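Local coordinates for protein Pcdhgb2 (Mus musculus, PDB 5SZR) that probably mediates calcium-dependent cell adhesion and may help establish specific neuronal connections, the chain here being its extracellular cadherin domains 3 to 6, at residues 293-298 with 309-314; 226-231 with 281-286; 105-110 with 195-200. All coordinates share one frame; numbering follows the deposited sequence.

Interaction 1: residues 293-298 with 309-314; sequences LTLQAR and VSMRVL. With NAG (2-acetamido-2-deoxy-beta-D-glucopyranose), chain E.
An antiparallel ladder pairs Leu293 with Met311 and Leu295 with Val309 by hydrogen bonds, with Thr294 and Ser310 the non-hydrogen-bonded pair between them, in the hairpin formed by strands 290-299 and 306-316 of the third cadherin domain in this chain. The short axes are 4.6 Å apart at closest. Leu295 and Val309 bond reciprocally: Leu295 N reaches Val309 O at 2.9 Å, and Val309 N returns to Leu295 O. Met311 N gives a short, almost straight bond to Leu293 O (2.6 Å, 175° at the hydrogen), whereas the return bond from Leu293 N to Met311 O is weak because it is bent to 126°.

On the sheet face holding Leu293, Leu295, Val309 and Met311, the side chains make apolar contacts. Leu293 CD2 lies alongside Met311 SD at 4.1 Å, both side chains pointing the same way. Leu295 turns CG away from its own carbonyl carbon (chi1 -59°), bringing CD1 across to Met311 CB at 3.6 Å. Leu295 and Met311 also touch strand 232-240 of the other sheet, which places this face in the core. Thr294 and Ser310 occupy the opposite face. The arrangement is that of neighbouring core strands in the cadherin beta sandwich.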
loop_
_atom_site.group_PDB
_atom_site.type_symbol
_atom_site.label_atom_id
_atom_site.label_comp_id
_atom_site.label_asym_id
_atom_site.label_seq_id
_atom_site.Cartn_x
_atom_site.Cartn_y
_atom_site.Cartn_z
ATOM N N LEU A 293 7.814 -20.343 19.675
ATOM C CA LEU A 293 7.885 -20.526 18.235
ATOM C C LEU A 293 8.202 -19.185 17.588
ATOM O O LEU A 293 7.657 -18.155 17.993
ATOM C CB LEU A 293 6.552 -21.074 17.713
ATOM C CG LEU A 293 6.490 -21.806 16.381
ATOM C CD1 LEU A 293 7.274 -23.102 16.475
ATOM C CD2 LEU A 293 5.036 -22.068 16.014
ATOM N N THR A 294 9.079 -19.197 16.584
ATOM C CA THR A 294 9.401 -17.992 15.820
ATOM C C THR A 294 9.063 -18.229 14.352
ATOM O O THR A 294 9.686 -19.070 13.695
ATOM C CB THR A 294 10.868 -17.599 15.978
ATOM O OG1 THR A 294 11.098 -17.144 17.318
ATOM C CG2 THR A 294 11.213 -16.472 15.009
ATOM N N LEU A 295 8.090 -17.483 13.843
ATOM C CA LEU A 295 7.684 -17.568 12.449
ATOM C C LEU A 295 8.272 -16.403 11.658
ATOM O O LEU A 295 8.670 -15.378 12.218
ATOM C CB LEU A 295 6.158 -17.573 12.321
ATOM C CG LEU A 295 5.427 -18.705 13.047
ATOM C CD1 LEU A 295 5.004 -18.265 14.441
ATOM C CD2 LEU A 295 4.230 -19.197 12.246
ATOM N N GLN A 296 8.327 -16.577 10.338
ATOM C CA GLN A 296 8.903 -15.579 9.449
ATOM C C GLN A 296 7.989 -15.357 8.254
ATOM O O GLN A 296 7.482 -16.320 7.668
ATOM C CB GLN A 296 10.295 -15.991 8.966
ATOM C CG GLN A 296 10.862 -15.049 7.911
ATOM C CD GLN A 296 12.250 -15.438 7.453
ATOM O OE1 GLN A 296 13.247 -14.997 8.022
ATOM N NE2 GLN A 296 12.324 -16.267 6.416
ATOM N N ALA A 297 7.777 -14.089 7.907
ATOM C CA ALA A 297 7.093 -13.696 6.683
ATOM C C ALA A 297 8.119 -13.150 5.704
ATOM O O ALA A 297 8.919 -12.280 6.060
ATOM C CB ALA A 297 6.018 -12.641 6.953
ATOM N N ARG A 298 8.084 -13.648 4.474
ATOM C CA ARG A 298 9.092 -13.353 3.468
ATOM C C ARG A 298 8.399 -12.973 2.167
ATOM O O ARG A 298 7.448 -13.647 1.757
ATOM C CB ARG A 298 9.994 -14.573 3.266
ATOM C CG ARG A 298 11.220 -14.342 2.423
ATOM C CD ARG A 298 12.004 -15.632 2.295
ATOM N NE ARG A 298 13.381 -15.379 1.892
ATOM C CZ ARG A 298 14.342 -15.009 2.731
ATOM N NH1 ARG A 298 15.571 -14.794 2.279
ATOM N NH2 ARG A 298 14.073 -14.850 4.021
ATOM N N VAL A 309 8.352 -12.958 13.849
ATOM C CA VAL A 309 7.380 -12.745 14.910
ATOM C C VAL A 309 7.436 -13.935 15.858
ATOM O O VAL A 309 7.678 -15.073 15.443
ATOM C CB VAL A 309 5.954 -12.535 14.346
ATOM C CG1 VAL A 309 5.444 -13.803 13.676
ATOM C CG2 VAL A 309 5.003 -12.063 15.433
ATOM N N SER A 310 7.234 -13.662 17.142
ATOM C CA SER A 310 7.257 -14.698 18.165
ATOM C C SER A 310 5.841 -15.184 18.443
ATOM O O SER A 310 4.914 -14.378 18.590
ATOM C CB SER A 310 7.899 -14.183 19.454
ATOM O OG SER A 310 7.866 -15.181 20.465
ATOM N N MET A 311 5.676 -16.500 18.515
ATOM C CA MET A 311 4.416 -17.110 18.910
ATOM C C MET A 311 4.648 -17.999 20.122
ATOM O O MET A 311 5.587 -18.801 20.135
ATOM C CB MET A 311 3.801 -17.927 17.773
ATOM C CG MET A 311 2.570 -18.703 18.191
ATOM S SD MET A 311 1.862 -19.695 16.872
ATOM C CE MET A 311 0.953 -18.451 15.959
ATOM N N ARG A 312 3.801 -17.852 21.134
ATOM C CA ARG A 312 3.784 -18.750 22.279
ATOM C C ARG A 312 2.482 -19.539 22.274
ATOM O O ARG A 312 1.403 -18.972 22.072
ATOM C CB ARG A 312 3.942 -17.985 23.595
ATOM C CG ARG A 312 3.862 -18.886 24.817
ATOM C CD ARG A 312 4.144 -18.133 26.106
ATOM N NE ARG A 312 5.565 -17.848 26.290
ATOM C CZ ARG A 312 6.439 -18.709 26.804
ATOM N NH1 ARG A 312 6.042 -19.919 27.181
ATOM N NH2 ARG A 312 7.710 -18.363 26.942
ATOM N N VAL A 313 2.588 -20.846 22.485
ATOM C CA VAL A 313 1.444 -21.747 22.454
ATOM C C VAL A 313 1.254 -22.312 23.856
ATOM O O VAL A 313 2.168 -22.938 24.409
ATOM C CB VAL A 313 1.642 -22.865 21.419
ATOM C CG1 VAL A 313 0.458 -23.820 21.429
ATOM C CG2 VAL A 313 1.842 -22.259 20.030
ATOM N N LEU A 314 0.079 -22.079 24.437
ATOM C CA LEU A 314 -0.253 -22.566 25.769
ATOM C C LEU A 314 -1.154 -23.787 25.640
ATOM O O LEU A 314 -2.270 -23.692 25.119
ATOM C CB LEU A 314 -0.932 -21.478 26.601
ATOM C CG LEU A 314 0.006 -20.372 27.091
ATOM C CD1 LEU A 314 -0.772 -19.205 27.681
ATOM C CD2 LEU A 314 0.980 -20.945 28.112
HETATM C C1 NAG E . 14.523 -13.216 10.950
HETATM C C2 NAG E . 15.478 -12.333 10.163
HETATM C C3 NAG E . 16.163 -13.166 9.081
HETATM C C4 NAG E . 16.800 -14.413 9.690
HETATM C C5 NAG E . 15.797 -15.157 10.577
HETATM C C6 NAG E . 16.396 -16.304 11.358
HETATM C C7 NAG E . 14.748 -9.992 10.167
HETATM C C8 NAG E . 13.994 -8.925 9.436
HETATM N N2 NAG E . 14.787 -11.193 9.581
HETATM O O3 NAG E . 17.139 -12.382 8.403
HETATM O O4 NAG E . 17.238 -15.286 8.655
HETATM O O5 NAG E . 15.238 -14.261 11.546
HETATM O O6 NAG E . 17.683 -16.656 10.871
HETATM O O7 NAG E . 15.302 -9.775 11.240
#

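Interaction 2: residues 226-231 with 281-286; sequences ENNPPG and RAFDHE. With CA (calcium ion), chain P; CA (calcium ion), chain Q.
Glu226, Asp284 and Glu286 meet around two calcium ions, and metal ligation carries the polar end of this contact. Glu226 extends fully, its carboxylate spanning the pair: OE2 binds calcium P at 2.3 Å, while OE1 makes a longer bond to calcium Q. Glu286 also bridges, OE1 to both ions and OE2 to calcium Q. Asp284 OD1 completes the protein ligands given by these two loops to calcium P, and it accepts from Glu286 N in an Asx turn. Asp320 adds to both ions; Asp317, Arg318 O and Asp360 complete calcium Q.

Hydrogen bonds zip up the remainder. Asn227 N donates to Phe283 O at 2.9 Å, and water 1, a ligand of calcium P, donates to Asn227 OD1; the amide's ND2 end turns to Asp320. Asn228, with CG between its backbone N and carbonyl carbon (chi1 60°), grips both sides of Ala282: OD1 receives Phe283 N at 2.8 Å and nearly straight (171°), and ND2 donates to Arg281 O at 3.0 Å from above the carbonyl plane.

Apolar contact is slight, chiefly Pro230 CB against Arg281 CA at 4.2 Å. Paired acidic ligands from these loops, including the Asp-X-Glu of 284-286, are the hallmark of an interdomain cadherin calcium site.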
loop_
_atom_site.group_PDB
_atom_site.type_symbol
_atom_site.label_atom_id
_atom_site.label_comp_id
_atom_site.label_asym_id
_atom_site.label_seq_id
_atom_site.Cartn_x
_atom_site.Cartn_y
_atom_site.Cartn_z
ATOM N N GLU A 226 -5.706 -29.425 25.226
ATOM C CA GLU A 226 -5.092 -30.744 25.219
ATOM C C GLU A 226 -5.935 -31.750 24.448
ATOM O O GLU A 226 -7.151 -31.584 24.300
ATOM C CB GLU A 226 -4.908 -31.187 26.669
ATOM C CG GLU A 226 -4.305 -32.529 26.924
ATOM C CD GLU A 226 -4.105 -32.746 28.404
ATOM O OE1 GLU A 226 -5.026 -32.429 29.185
ATOM O OE2 GLU A 226 -3.007 -33.186 28.788
ATOM N N ASN A 227 -5.271 -32.796 23.950
ATOM C CA ASN A 227 -5.902 -33.938 23.289
ATOM C C ASN A 227 -6.570 -33.551 21.976
ATOM O O ASN A 227 -7.448 -34.270 21.481
ATOM C CB ASN A 227 -6.901 -34.638 24.216
ATOM C CG ASN A 227 -6.258 -35.094 25.509
ATOM O OD1 ASN A 227 -5.109 -35.532 25.520
ATOM N ND2 ASN A 227 -6.994 -34.982 26.610
ATOM N N ASN A 228 -6.169 -32.411 21.422
ATOM C CA ASN A 228 -6.581 -31.999 20.094
ATOM C C ASN A 228 -6.270 -33.096 19.076
ATOM O O ASN A 228 -5.279 -33.821 19.212
ATOM C CB ASN A 228 -5.834 -30.734 19.701
ATOM C CG ASN A 228 -4.332 -30.941 19.700
ATOM O OD1 ASN A 228 -3.716 -31.112 20.756
ATOM N ND2 ASN A 228 -3.740 -30.960 18.513
ATOM N N PRO A 229 -7.087 -33.230 18.034
ATOM C CA PRO A 229 -6.714 -34.117 16.937
ATOM C C PRO A 229 -5.453 -33.610 16.271
ATOM O O PRO A 229 -5.192 -32.393 16.246
ATOM C CB PRO A 229 -7.922 -34.038 15.990
ATOM C CG PRO A 229 -9.018 -33.384 16.774
ATOM C CD PRO A 229 -8.344 -32.511 17.772
ATOM N N PRO A 230 -4.624 -34.504 15.742
ATOM C CA PRO A 230 -3.517 -34.047 14.900
ATOM C C PRO A 230 -4.071 -33.394 13.649
ATOM O O PRO A 230 -5.143 -33.757 13.155
ATOM C CB PRO A 230 -2.755 -35.336 14.570
ATOM C CG PRO A 230 -3.284 -36.360 15.494
ATOM C CD PRO A 230 -4.680 -35.966 15.826
ATOM N N GLY A 231 -3.336 -32.405 13.145
ATOM C CA GLY A 231 -3.812 -31.634 12.015
ATOM C C GLY A 231 -4.854 -30.590 12.346
ATOM O O GLY A 231 -5.616 -30.188 11.461
ATOM N N ARG A 281 0.391 -32.867 16.273
ATOM C CA ARG A 281 0.205 -33.994 17.173
ATOM C C ARG A 281 -0.802 -33.613 18.245
ATOM O O ARG A 281 -1.102 -32.435 18.453
ATOM C CB ARG A 281 1.522 -34.417 17.827
ATOM C CG ARG A 281 2.090 -33.365 18.770
ATOM C CD ARG A 281 3.047 -33.976 19.782
ATOM N NE ARG A 281 4.174 -34.648 19.143
ATOM C CZ ARG A 281 5.241 -35.095 19.797
ATOM N NH1 ARG A 281 6.223 -35.693 19.139
ATOM N NH2 ARG A 281 5.326 -34.938 21.111
ATOM N N ALA A 282 -1.313 -34.628 18.936
ATOM C CA ALA A 282 -2.167 -34.402 20.094
ATOM C C ALA A 282 -1.315 -33.927 21.264
ATOM O O ALA A 282 -0.427 -34.649 21.727
ATOM C CB ALA A 282 -2.917 -35.682 20.461
ATOM N N PHE A 283 -1.568 -32.707 21.729
ATOM C CA PHE A 283 -0.818 -32.181 22.861
ATOM C C PHE A 283 -1.294 -32.822 24.163
ATOM O O PHE A 283 -2.468 -33.169 24.320
ATOM C CB PHE A 283 -0.958 -30.662 22.935
ATOM C CG PHE A 283 -0.388 -29.938 21.742
ATOM C CD1 PHE A 283 -0.968 -28.766 21.288
ATOM C CD2 PHE A 283 0.731 -30.422 21.087
ATOM C CE1 PHE A 283 -0.445 -28.089 20.189
ATOM C CE2 PHE A 283 1.260 -29.748 19.988
ATOM C CZ PHE A 283 0.670 -28.581 19.541
ATOM N N ASP A 284 -0.362 -32.983 25.101
ATOM C CA ASP A 284 -0.630 -33.566 26.414
ATOM C C ASP A 284 -0.156 -32.570 27.463
ATOM O O ASP A 284 1.053 -32.409 27.670
ATOM C CB ASP A 284 0.071 -34.921 26.559
ATOM C CG ASP A 284 -0.118 -35.552 27.929
ATOM O OD1 ASP A 284 -1.012 -35.129 28.693
ATOM O OD2 ASP A 284 0.629 -36.506 28.239
ATOM N N HIS A 285 -1.109 -31.895 28.114
ATOM C CA HIS A 285 -0.773 -30.856 29.086
ATOM C C HIS A 285 0.111 -31.391 30.205
ATOM O O HIS A 285 0.913 -30.643 30.776
ATOM C CB HIS A 285 -2.056 -30.253 29.662
ATOM C CG HIS A 285 -1.830 -29.318 30.811
ATOM N ND1 HIS A 285 -1.599 -27.970 30.638
ATOM C CD2 HIS A 285 -1.810 -29.535 32.147
ATOM C CE1 HIS A 285 -1.442 -27.398 31.819
ATOM N NE2 HIS A 285 -1.564 -28.326 32.751
ATOM N N GLU A 286 -0.008 -32.677 30.524
ATOM C CA GLU A 286 0.785 -33.248 31.604
ATOM C C GLU A 286 2.252 -33.426 31.222
ATOM O O GLU A 286 3.102 -33.489 32.115
ATOM C CB GLU A 286 0.170 -34.574 32.047
ATOM C CG GLU A 286 -1.038 -34.423 32.983
ATOM C CD GLU A 286 -2.263 -33.812 32.313
ATOM O OE1 GLU A 286 -2.653 -34.283 31.230
ATOM O OE2 GLU A 286 -2.844 -32.864 32.880
HETATM CA CA CA P . -3.273 -35.401 29.307
HETATM CA CA CA Q . -5.014 -33.045 31.949
HETATM O O HOH W 1 -3.129 -36.409 27.134
HETATM O O HOH W 2 -2.921 -37.616 30.609
#

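Interaction 3: residues 105-110 with 195-200. With CA (calcium ion), chain J; CA (calcium ion), chain K; CA (calcium ion), chain L; MAN (alpha-D-mannopyranose), chain X.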
loop_
_atom_site.group_PDB
_atom_site.type_symbol
_atom_site.label_atom_id
_atom_site.label_comp_id
_atom_site.label_asym_id
_atom_site.label_seq_id
_atom_site.Cartn_x
_atom_site.Cartn_y
_atom_site.Cartn_z
ATOM N N ASP A 105 1.638 36.228 -33.902
ATOM C CA ASP A 105 0.446 35.465 -34.251
ATOM C C ASP A 105 0.707 33.965 -34.358
ATOM O O ASP A 105 -0.157 33.237 -34.856
ATOM C CB ASP A 105 -0.175 35.988 -35.554
ATOM C CG ASP A 105 0.776 35.914 -36.738
ATOM O OD1 ASP A 105 1.996 35.762 -36.527
ATOM O OD2 ASP A 105 0.300 36.022 -37.886
ATOM N N CYS A 106 1.861 33.484 -33.896
ATOM C CA CYS A 106 2.186 32.061 -33.909
ATOM C C CYS A 106 2.413 31.595 -32.478
ATOM O O CYS A 106 3.275 32.134 -31.774
ATOM C CB CYS A 106 3.419 31.777 -34.770
ATOM S SG CYS A 106 3.132 31.951 -36.552
ATOM N N VAL A 107 1.645 30.595 -32.059
ATOM C CA VAL A 107 1.716 30.077 -30.687
ATOM C C VAL A 107 2.998 29.271 -30.518
ATOM O O VAL A 107 3.444 28.618 -31.480
ATOM C CB VAL A 107 0.477 29.223 -30.388
ATOM C CG1 VAL A 107 0.552 28.583 -29.008
ATOM C CG2 VAL A 107 -0.785 30.070 -30.516
ATOM N N PRO A 108 3.646 29.306 -29.352
ATOM C CA PRO A 108 4.752 28.371 -29.097
ATOM C C PRO A 108 4.237 26.943 -29.003
ATOM O O PRO A 108 3.139 26.692 -28.501
ATOM C CB PRO A 108 5.323 28.839 -27.753
ATOM C CG PRO A 108 4.774 30.209 -27.536
ATOM C CD PRO A 108 3.464 30.266 -28.250
ATOM N N GLU A 109 5.037 25.997 -29.491
ATOM C CA GLU A 109 4.714 24.586 -29.347
ATOM C C GLU A 109 5.813 23.879 -28.566
ATOM O O GLU A 109 6.989 24.253 -28.634
ATOM C CB GLU A 109 4.496 23.903 -30.707
ATOM C CG GLU A 109 5.691 23.885 -31.641
ATOM C CD GLU A 109 5.446 23.006 -32.859
ATOM O OE1 GLU A 109 4.929 21.879 -32.681
ATOM O OE2 GLU A 109 5.753 23.444 -33.993
ATOM N N VAL A 110 5.411 22.854 -27.813
ATOM C CA VAL A 110 6.304 22.091 -26.949
ATOM C C VAL A 110 6.412 20.676 -27.501
ATOM O O VAL A 110 5.393 20.019 -27.750
ATOM C CB VAL A 110 5.799 22.074 -25.496
ATOM C CG1 VAL A 110 6.883 21.565 -24.558
ATOM C CG2 VAL A 110 5.326 23.453 -25.078
ATOM N N LEU A 195 1.811 34.919 -26.132
ATOM C CA LEU A 195 1.054 33.705 -26.389
ATOM C C LEU A 195 1.720 32.535 -25.677
ATOM O O LEU A 195 2.945 32.507 -25.520
ATOM C CB LEU A 195 0.957 33.416 -27.892
ATOM C CG LEU A 195 0.236 34.463 -28.741
ATOM C CD1 LEU A 195 0.363 34.137 -30.222
ATOM C CD2 LEU A 195 -1.222 34.558 -28.336
ATOM N N SER A 196 0.908 31.563 -25.250
ATOM C CA SER A 196 1.402 30.420 -24.489
ATOM C C SER A 196 0.651 29.150 -24.868
ATOM O O SER A 196 -0.508 29.192 -25.285
ATOM C CB SER A 196 1.283 30.651 -22.971
ATOM O OG SER A 196 0.069 31.304 -22.627
ATOM N N SER A 197 1.331 28.015 -24.705
ATOM C CA SER A 197 0.727 26.693 -24.821
ATOM C C SER A 197 1.283 25.811 -23.710
ATOM O O SER A 197 2.208 26.197 -22.992
ATOM C CB SER A 197 0.999 26.061 -26.190
ATOM O OG SER A 197 2.340 25.610 -26.279
ATOM N N ASN A 198 0.717 24.612 -23.570
ATOM C CA ASN A 198 1.174 23.699 -22.529
ATOM C C ASN A 198 0.998 22.253 -22.976
ATOM O O ASN A 198 0.222 21.952 -23.888
ATOM C CB ASN A 198 0.449 23.952 -21.196
ATOM C CG ASN A 198 -1.057 23.722 -21.277
ATOM O OD1 ASN A 198 -1.523 22.677 -21.734
ATOM N ND2 ASN A 198 -1.823 24.702 -20.813
ATOM N N VAL A 199 1.735 21.359 -22.314
ATOM C CA VAL A 199 1.627 19.921 -22.529
ATOM C C VAL A 199 1.662 19.225 -21.174
ATOM O O VAL A 199 2.409 19.624 -20.273
ATOM C CB VAL A 199 2.744 19.376 -23.444
ATOM C CG1 VAL A 199 2.582 19.903 -24.863
ATOM C CG2 VAL A 199 4.116 19.731 -22.890
ATOM N N ILE A 200 0.854 18.179 -21.035
ATOM C CA ILE A 200 0.752 17.415 -19.797
ATOM C C ILE A 200 1.475 16.092 -19.999
ATOM O O ILE A 200 1.112 15.307 -20.883
ATOM C CB ILE A 200 -0.712 17.197 -19.389
ATOM C CG1 ILE A 200 -1.401 18.553 -19.204
ATOM C CG2 ILE A 200 -0.791 16.359 -18.124
ATOM C CD1 ILE A 200 -2.877 18.462 -18.934
HETATM CA CA CA J . 1.697 35.239 -39.609
HETATM CA CA CA K . 4.212 36.448 -37.143
HETATM CA CA CA L . 4.958 33.727 -30.967
HETATM C C1 MAN X . -0.962 30.355 -22.276
HETATM C C2 MAN X . -2.039 31.437 -22.540
HETATM C C3 MAN X . -1.909 32.562 -21.514
HETATM C C4 MAN X . -1.903 31.991 -20.080
HETATM C C5 MAN X . -0.751 30.970 -19.935
HETATM C C6 MAN X . -0.687 30.308 -18.566
HETATM O O2 MAN X . -3.369 30.919 -22.380
HETATM O O3 MAN X . -2.935 33.540 -21.667
HETATM O O4 MAN X . -1.732 33.039 -19.139
HETATM O O5 MAN X . -0.918 29.923 -20.923
HETATM O O6 MAN X . 0.067 31.147 -17.692
HETATM O O HOH W 3 1.153 32.569 -39.295
HETATM O O HOH W 4 -0.459 35.457 -40.439
#
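Leu195, Ser197 and Val199 direct their side chains at 105-110, where Val107, Pro108 and Val110 receive them. The two segments run in similar directions but belong to different sheets of the second cadherin domain in this chain, and a side chain supplies the one hydrogen bond between them.

That bond comes from Ser197. Its hydroxyl sits between the backbone N and carbonyl carbon (chi1 75°), which carries OG to Pro108 O at 2.6 Å; the donor stands 42° out of the carbonyl plane rather than on a lone pair. Replacing Ser197 with an alanine would probably leave Pro108 O without this donor and open a small gap beside Val110 CG2.

Around the bond the packing is aliphatic. Val110 and Val199 cross obliquely, with CG1 of Val110 on CG2 of Val199 at 3.7 Å. Val107 CG1 rests on Ser197 CB at 3.8 Å. Pro108 lays its ring atoms CG and CD against the Leu195 backbone carbonyl. With CG opposite its own carbonyl carbon (chi1 -62°), Leu195 stretches CD1 to Val107 CG2 at 4.2 Å and close to Cys106 O.

Other polar groups are engaged away from the seam. Cys106 O binds calcium L at 2.5 Å, and the Asp105 carboxylate links calcium J through OD2 with calcium K through OD1. Ser196 points away and bears an O-linked mannose, its OG bonded to C1. The chemistry therefore implies a mainly apolar seam, with a single hydroxyl-to-carbonyl hydrogen bond across it, running directly out of the calcium-bound linker.

Overall arrangement
Interactions 1 and 2 share one cadherin domain, with centres about 19 Å apart and nearest atoms about 5 Å apart, so they do not touch: one pairs strands of the sandwich, the other ties loops at its calcium-binding end. Interaction 3 belongs to the preceding domain, its centre about 62 Å from that of interaction 1 and about 77 Å from that of interaction 2; interactions 2 and 3 lie on opposite sides of the chain's centre. Both adjoin interdomain calcium clusters, but differently: 226-231 and 281-286 supply ligands from the domain before a linker, whereas 105-110 runs from the calcium-bound linker into the first strand of the next domain. Interaction 1 lies away from the calcium sites.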